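Local coordinates for DUF2018 family protein (Campylobacter jejuni subsp. jejuni, PDB 4NPX) that is of unknown function but forms a small, all-helical two-chain assembly belonging to the DUF2018 family, at residues A[40-48]-A[100-111]. Numbering follows the deposited sequence.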
ATOM      1  N   PRO A  40      -8.669 -11.922  -8.652  1.00 50.65           N
ATOM      2  CA  PRO A  40      -7.827 -11.677  -7.528  1.00 49.79           C
ATOM      3  C   PRO A  40      -8.164 -10.348  -6.914  1.00 44.22           C
ATOM      4  O   PRO A  40      -8.196 -10.276  -5.720  1.00 41.98           O
ATOM      5  CB  PRO A  40      -6.426 -11.603  -8.137  1.00 48.59           C
ATOM      6  CG  PRO A  40      -6.501 -12.570  -9.282  1.00 50.93           C
ATOM      7  CD  PRO A  40      -7.913 -12.587  -9.752  1.00 52.21           C
ATOM      8  N   LYS A  41      -8.483  -9.336  -7.707  1.00 44.30           N
ATOM      9  CA  LYS A  41      -8.823  -8.058  -7.142  1.00 42.94           C
ATOM     10  C   LYS A  41     -10.048  -8.136  -6.279  1.00 41.78           C
ATOM     11  O   LYS A  41     -10.040  -7.646  -5.153  1.00 39.49           O
ATOM     12  CB  LYS A  41      -9.033  -7.053  -8.256  1.00 48.28           C
ATOM     13  CG  LYS A  41      -9.292  -5.642  -7.751  1.00 52.13           C
ATOM     14  CD  LYS A  41      -9.209  -4.631  -8.902  1.00 58.38           C
ATOM     15  CE  LYS A  41     -10.060  -5.002 -10.089  1.00 60.40           C
ATOM     16  NZ  LYS A  41      -9.849  -3.953 -11.134  1.00 69.09           N
ATOM     17  N   GLU A  42     -11.113  -8.697  -6.846  1.00 47.21           N
ATOM     18  CA  GLU A  42     -12.404  -8.888  -6.126  1.00 49.23           C
ATOM     19  C   GLU A  42     -12.188  -9.715  -4.844  1.00 45.14           C
ATOM     20  O   GLU A  42     -12.651  -9.332  -3.808  1.00 42.59           O
ATOM     21  CB  GLU A  42     -13.441  -9.555  -7.022  1.00 57.33           C
ATOM     22  CG  GLU A  42     -13.873  -8.682  -8.194  1.00 62.17           C
ATOM     23  CD  GLU A  42     -14.599  -9.444  -9.300  1.00 70.90           C
ATOM     24  OE1 GLU A  42     -14.664 -10.700  -9.280  1.00 73.72           O
ATOM     25  OE2 GLU A  42     -15.092  -8.762 -10.216  1.00 76.38           O
ATOM     26  N   LYS A  43     -11.399 -10.774  -4.892  1.00 41.67           N
ATOM     27  CA  LYS A  43     -11.178 -11.532  -3.687  1.00 42.76           C
ATOM     28  C   LYS A  43     -10.399 -10.711  -2.609  1.00 38.81           C
ATOM     29  O   LYS A  43     -10.725 -10.748  -1.411  1.00 36.98           O
ATOM     30  CB  LYS A  43     -10.466 -12.808  -4.030  1.00 47.40           C
ATOM     31  CG  LYS A  43     -10.462 -13.857  -2.924  1.00 52.49           C
ATOM     32  CD  LYS A  43      -9.717 -15.085  -3.435  1.00 59.67           C
ATOM     33  CE  LYS A  43      -9.652 -16.217  -2.431  1.00 69.51           C
ATOM     34  NZ  LYS A  43      -8.972 -15.779  -1.202  1.00 74.43           N
ATOM     35  N   PHE A  44      -9.400  -9.934  -3.025  1.00 36.25           N
ATOM     36  CA  PHE A  44      -8.668  -9.106  -2.036  1.00 37.48           C
ATOM     37  C   PHE A  44      -9.567  -8.118  -1.365  1.00 35.79           C
ATOM     38  O   PHE A  44      -9.496  -7.886  -0.160  1.00 34.89           O
ATOM     39  CB  PHE A  44      -7.523  -8.383  -2.725  1.00 37.30           C
ATOM     40  CG  PHE A  44      -6.916  -7.303  -1.905  1.00 38.58           C
ATOM     41  CD1 PHE A  44      -6.035  -7.621  -0.899  1.00 40.17           C
ATOM     42  CD2 PHE A  44      -7.184  -5.995  -2.189  1.00 40.88           C
ATOM     43  CE1 PHE A  44      -5.443  -6.617  -0.163  1.00 40.37           C
ATOM     44  CE2 PHE A  44      -6.580  -4.972  -1.457  1.00 39.94           C
ATOM     45  CZ  PHE A  44      -5.706  -5.322  -0.457  1.00 37.10           C
ATOM     46  N   ILE A  45     -10.411  -7.474  -2.145  1.00 39.26           N
ATOM     47  CA  ILE A  45     -11.339  -6.464  -1.571  1.00 39.08           C
ATOM     48  C   ILE A  45     -12.278  -7.097  -0.531  1.00 39.62           C
ATOM     49  O   ILE A  45     -12.528  -6.505   0.550  1.00 38.61           O
ATOM     50  CB  ILE A  45     -12.160  -5.810  -2.649  1.00 43.58           C
ATOM     51  CG1 ILE A  45     -11.269  -5.128  -3.693  1.00 44.45           C
ATOM     52  CG2 ILE A  45     -13.133  -4.815  -1.991  1.00 47.84           C
ATOM     53  CD1 ILE A  45     -10.395  -4.081  -3.090  1.00 45.38           C
ATOM     54  N   GLU A  46     -12.822  -8.265  -0.876  1.00 40.47           N
ATOM     55  CA  GLU A  46     -13.670  -9.019   0.029  1.00 42.17           C
ATOM     56  C   GLU A  46     -12.935  -9.363   1.334  1.00 39.05           C
ATOM     57  O   GLU A  46     -13.479  -9.282   2.428  1.00 38.92           O
ATOM     58  CB  GLU A  46     -14.151 -10.268  -0.659  1.00 48.15           C
ATOM     59  CG  GLU A  46     -15.218  -9.960  -1.658  1.00 56.59           C
ATOM     60  CD  GLU A  46     -16.009 -11.196  -1.967  1.00 67.97           C
ATOM     61  OE1 GLU A  46     -15.456 -12.292  -1.721  1.00 64.56           O
ATOM     62  OE2 GLU A  46     -17.176 -11.059  -2.418  1.00 82.86           O
ATOM     63  N   ILE A  47     -11.672  -9.726   1.224  1.00 37.16           N
ATOM     64  CA  ILE A  47     -10.813 -10.016   2.367  1.00 36.66           C
ATOM     65  C   ILE A  47     -10.624  -8.816   3.282  1.00 37.91           C
ATOM     66  O   ILE A  47     -10.758  -8.965   4.475  1.00 37.44           O
ATOM     67  CB  ILE A  47      -9.463 -10.621   1.920  1.00 37.63           C
ATOM     68  CG1 ILE A  47      -9.723 -12.091   1.474  1.00 38.77           C
ATOM     69  CG2 ILE A  47      -8.539 -10.659   3.111  1.00 37.00           C
ATOM     70  CD1 ILE A  47      -8.580 -12.703   0.675  1.00 40.77           C
ATOM     71  N   ILE A  48     -10.343  -7.625   2.686  1.00 36.81           N
ATOM     72  CA  ILE A  48     -10.241  -6.345   3.403  1.00 42.02           C
ATOM     73  C   ILE A  48     -11.548  -6.006   4.096  1.00 40.37           C
ATOM     74  O   ILE A  48     -11.589  -5.762   5.335  1.00 42.25           O
ATOM     75  CB  ILE A  48      -9.890  -5.220   2.347  1.00 43.04           C
ATOM     76  CG1 ILE A  48      -8.437  -4.940   2.384  1.00 44.08           C
ATOM     77  CG2 ILE A  48     -10.595  -3.949   2.625  1.00 53.53           C
ATOM     78  CD1 ILE A  48      -7.615  -6.131   2.382  1.00 44.22           C
ATOM     79  N   ASN A 100      -1.857  -8.108  -9.455  1.00 36.70           N
ATOM     80  CA  ASN A 100      -2.447  -9.403  -9.072  1.00 40.40           C
ATOM     81  C   ASN A 100      -1.648 -10.152  -8.051  1.00 40.61           C
ATOM     82  O   ASN A 100      -2.229 -10.717  -7.129  1.00 41.14           O
ATOM     83  CB  ASN A 100      -2.719 -10.259 -10.257  1.00 46.50           C
ATOM     84  CG  ASN A 100      -3.815  -9.640 -11.137  1.00 58.91           C
ATOM     85  OD1 ASN A 100      -4.840  -9.069 -10.640  1.00 53.95           O
ATOM     86  ND2 ASN A 100      -3.583  -9.658 -12.421  1.00 61.60           N
ATOM     87  N   ASP A 101      -0.332 -10.137  -8.168  1.00 36.90           N
ATOM     88  CA  ASP A 101       0.495 -10.810  -7.214  1.00 38.18           C
ATOM     89  C   ASP A 101       0.340 -10.165  -5.826  1.00 35.24           C
ATOM     90  O   ASP A 101       0.322 -10.885  -4.822  1.00 39.99           O
ATOM     91  CB  ASP A 101       1.953 -10.682  -7.617  1.00 39.56           C
ATOM     92  CG  ASP A 101       2.293 -11.321  -8.949  1.00 41.65           C
ATOM     93  OD1 ASP A 101       1.677 -12.303  -9.337  1.00 45.26           O
ATOM     94  OD2 ASP A 101       3.312 -10.906  -9.545  1.00 43.32           O
ATOM     95  N   ILE A 102       0.209  -8.840  -5.767  1.00 35.88           N
ATOM     96  CA  ILE A 102       0.037  -8.085  -4.545  1.00 36.31           C
ATOM     97  C   ILE A 102      -1.340  -8.396  -3.913  1.00 37.33           C
ATOM     98  O   ILE A 102      -1.420  -8.659  -2.706  1.00 36.87           O
ATOM     99  CB  ILE A 102       0.260  -6.616  -4.734  1.00 37.36           C
ATOM    100  CG1 ILE A 102       1.770  -6.306  -4.940  1.00 40.54           C
ATOM    101  CG2 ILE A 102      -0.183  -5.856  -3.486  1.00 37.69           C
ATOM    102  CD1 ILE A 102       1.890  -4.816  -5.178  1.00 43.73           C
ATOM    103  N   TYR A 103      -2.387  -8.421  -4.716  1.00 38.15           N
ATOM    104  CA  TYR A 103      -3.707  -8.837  -4.232  1.00 37.25           C
ATOM    105  C   TYR A 103      -3.597 -10.207  -3.547  1.00 38.24           C
ATOM    106  O   TYR A 103      -4.097 -10.384  -2.440  1.00 38.44           O
ATOM    107  CB  TYR A 103      -4.778  -8.897  -5.346  1.00 39.09           C
ATOM    108  CG  TYR A 103      -5.015  -7.576  -6.045  1.00 37.73           C
ATOM    109  CD1 TYR A 103      -5.153  -6.387  -5.334  1.00 41.26           C
ATOM    110  CD2 TYR A 103      -5.206  -7.528  -7.393  1.00 39.73           C
ATOM    111  CE1 TYR A 103      -5.318  -5.164  -5.978  1.00 39.94           C
ATOM    112  CE2 TYR A 103      -5.398  -6.298  -8.054  1.00 41.23           C
ATOM    113  CZ  TYR A 103      -5.462  -5.113  -7.330  1.00 40.27           C
ATOM    114  OH  TYR A 103      -5.689  -3.872  -7.999  1.00 39.56           O
ATOM    115  N   ILE A 104      -2.986 -11.179  -4.228  1.00 39.91           N
ATOM    116  CA  ILE A 104      -2.807 -12.496  -3.656  1.00 41.09           C
ATOM    117  C   ILE A 104      -2.037 -12.534  -2.331  1.00 40.24           C
ATOM    118  O   ILE A 104      -2.549 -13.044  -1.354  1.00 38.86           O
ATOM    119  CB  ILE A 104      -2.180 -13.440  -4.706  1.00 41.96           C
ATOM    120  CG1 ILE A 104      -3.161 -13.557  -5.863  1.00 42.70           C
ATOM    121  CG2 ILE A 104      -1.933 -14.782  -4.084  1.00 46.17           C
ATOM    122  CD1 ILE A 104      -2.624 -14.233  -7.105  1.00 47.73           C
ATOM    123  N   GLU A 105      -0.868 -11.921  -2.320  1.00 40.21           N
ATOM    124  CA  GLU A 105       0.114 -11.870  -1.216  1.00 45.74           C
ATOM    125  C   GLU A 105      -0.514 -11.215   0.004  1.00 39.88           C
ATOM    126  O   GLU A 105      -0.510 -11.733   1.098  1.00 40.72           O
ATOM    127  CB  GLU A 105       1.348 -10.954  -1.604  1.00 48.69           C
ATOM    128  CG  GLU A 105       2.110 -10.486  -0.316  1.00 61.39           C
ATOM    129  CD  GLU A 105       2.634  -9.047  -0.255  1.00 61.00           C
ATOM    130  OE1 GLU A 105       2.471  -8.234  -1.203  1.00 61.06           O
ATOM    131  OE2 GLU A 105       3.224  -8.711   0.817  1.00 78.55           O
ATOM    132  N   LEU A 106      -1.055 -10.040  -0.186  1.00 37.29           N
ATOM    133  CA  LEU A 106      -1.632  -9.334   0.980  1.00 36.60           C
ATOM    134  C   LEU A 106      -2.912 -10.035   1.511  1.00 37.49           C
ATOM    135  O   LEU A 106      -3.179 -10.056   2.710  1.00 39.13           O
ATOM    136  CB  LEU A 106      -1.878  -7.857   0.681  1.00 37.87           C
ATOM    137  CG  LEU A 106      -0.706  -6.909   0.510  1.00 38.66           C
ATOM    138  CD1 LEU A 106      -1.228  -5.475   0.255  1.00 37.46           C
ATOM    139  CD2 LEU A 106       0.181  -6.984   1.753  1.00 43.00           C
ATOM    140  N   GLY A 107      -3.717 -10.594   0.621  1.00 37.73           N
ATOM    141  CA  GLY A 107      -4.931 -11.320   1.066  1.00 39.50           C
ATOM    142  C   GLY A 107      -4.579 -12.528   1.942  1.00 41.29           C
ATOM    143  O   GLY A 107      -5.271 -12.742   2.958  1.00 40.74           O
ATOM    144  N   ALA A 108      -3.589 -13.334   1.486  1.00 40.45           N
ATOM    145  CA  ALA A 108      -3.076 -14.527   2.189  1.00 43.63           C
ATOM    146  C   ALA A 108      -2.526 -14.121   3.538  1.00 43.76           C
ATOM    147  O   ALA A 108      -2.788 -14.759   4.539  1.00 46.87           O
ATOM    148  CB  ALA A 108      -2.026 -15.227   1.372  1.00 46.69           C
ATOM    149  N   LYS A 109      -1.859 -12.987   3.620  1.00 40.98           N
ATOM    150  CA  LYS A 109      -1.379 -12.497   4.916  1.00 41.42           C
ATOM    151  C   LYS A 109      -2.511 -12.132   5.862  1.00 42.49           C
ATOM    152  O   LYS A 109      -2.441 -12.382   7.053  1.00 43.83           O
ATOM    153  CB  LYS A 109      -0.494 -11.264   4.728  1.00 40.16           C
ATOM    154  CG  LYS A 109       0.936 -11.640   4.501  1.00 42.71           C
ATOM    155  CD  LYS A 109       1.733 -10.499   3.963  1.00 41.26           C
ATOM    156  CE  LYS A 109       3.175 -10.918   4.000  1.00 48.28           C
ATOM    157  NZ  LYS A 109       3.980  -9.922   3.248  1.00 47.72           N
ATOM    158  N   ILE A 110      -3.556 -11.527   5.319  1.00 40.41           N
ATOM    159  CA  ILE A 110      -4.681 -11.093   6.134  1.00 41.95           C
ATOM    160  C   ILE A 110      -5.476 -12.329   6.586  1.00 43.28           C
ATOM    161  O   ILE A 110      -5.735 -12.521   7.781  1.00 47.23           O
ATOM    162  CB  ILE A 110      -5.556 -10.065   5.357  1.00 40.03           C
ATOM    163  CG1 ILE A 110      -4.800  -8.713   5.150  1.00 40.41           C
ATOM    164  CG2 ILE A 110      -6.903  -9.764   6.051  1.00 42.95           C
ATOM    165  CD1 ILE A 110      -5.596  -7.821   4.172  1.00 41.26           C
ATOM    166  N   LEU A 111      -5.908 -13.131   5.648  1.00 43.60           N
ATOM    167  CA  LEU A 111      -6.640 -14.360   6.041  1.00 48.48           C
ATOM    168  C   LEU A 111      -5.862 -15.272   7.008  1.00 53.64           C
ATOM    169  O   LEU A 111      -6.474 -16.001   7.773  1.00 53.14           O
ATOM    170  CB  LEU A 111      -7.010 -15.141   4.810  1.00 49.73           C
ATOM    171  CG  LEU A 111      -8.135 -14.607   3.981  1.00 48.65           C
ATOM    172  CD1 LEU A 111      -8.268 -15.486   2.740  1.00 52.39           C
ATOM    173  CD2 LEU A 111      -9.430 -14.600   4.763  1.00 50.88           C
TER
HETATM  174  O   HOH W   1      -7.646  -9.095 -10.560  1.00 52.72           O
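Tyr103 lays one face of its ring against the start of helix 40-49, where Lys41 CA sits 4.0 Å from the ring centroid in a CH-pi contact. The lysine side chain then runs alongside the ring in the same direction, its CD 3.7 Å from Tyr103 OH. A long aliphatic chain ending in a charge suits this place: the methylenes cover the aromatic surface while NZ reaches a salt bridge with Glu61 of the second subunit. Asn100 OD1 lies at the edge of the same ring, in its plane, and accepts from a water that in turn accepts from Lys41 N, which has no helical carbonyl four residues back; the water thus ties the first turn to the partner helix.

Phe44 CD2 meets Tyr103 CD1 at 3.8 Å, the two ring planes inclined by 35°. With CG trans to the backbone N (chi1 167°), the phenyl ring reaches past Gly107, whose N lies at its edge, to Leu106 CB. Gly107, lacking a side chain, lets the backbones close to 5.3 Å between its CA and that of Phe44. One turn on, the branched Ile47 fills two directions, CG2 packing tightly on Ile110 CG2 and CD1 on Leu111 CD1. Leu106 and Ile110 also touch helix 53-76. Segments 40-48 and 100-111, running in the same general direction with axes 8.7 Å apart and inclined at 30°, thus form an apolar helix-helix interface, closest at Gly107, within an all-helical fold.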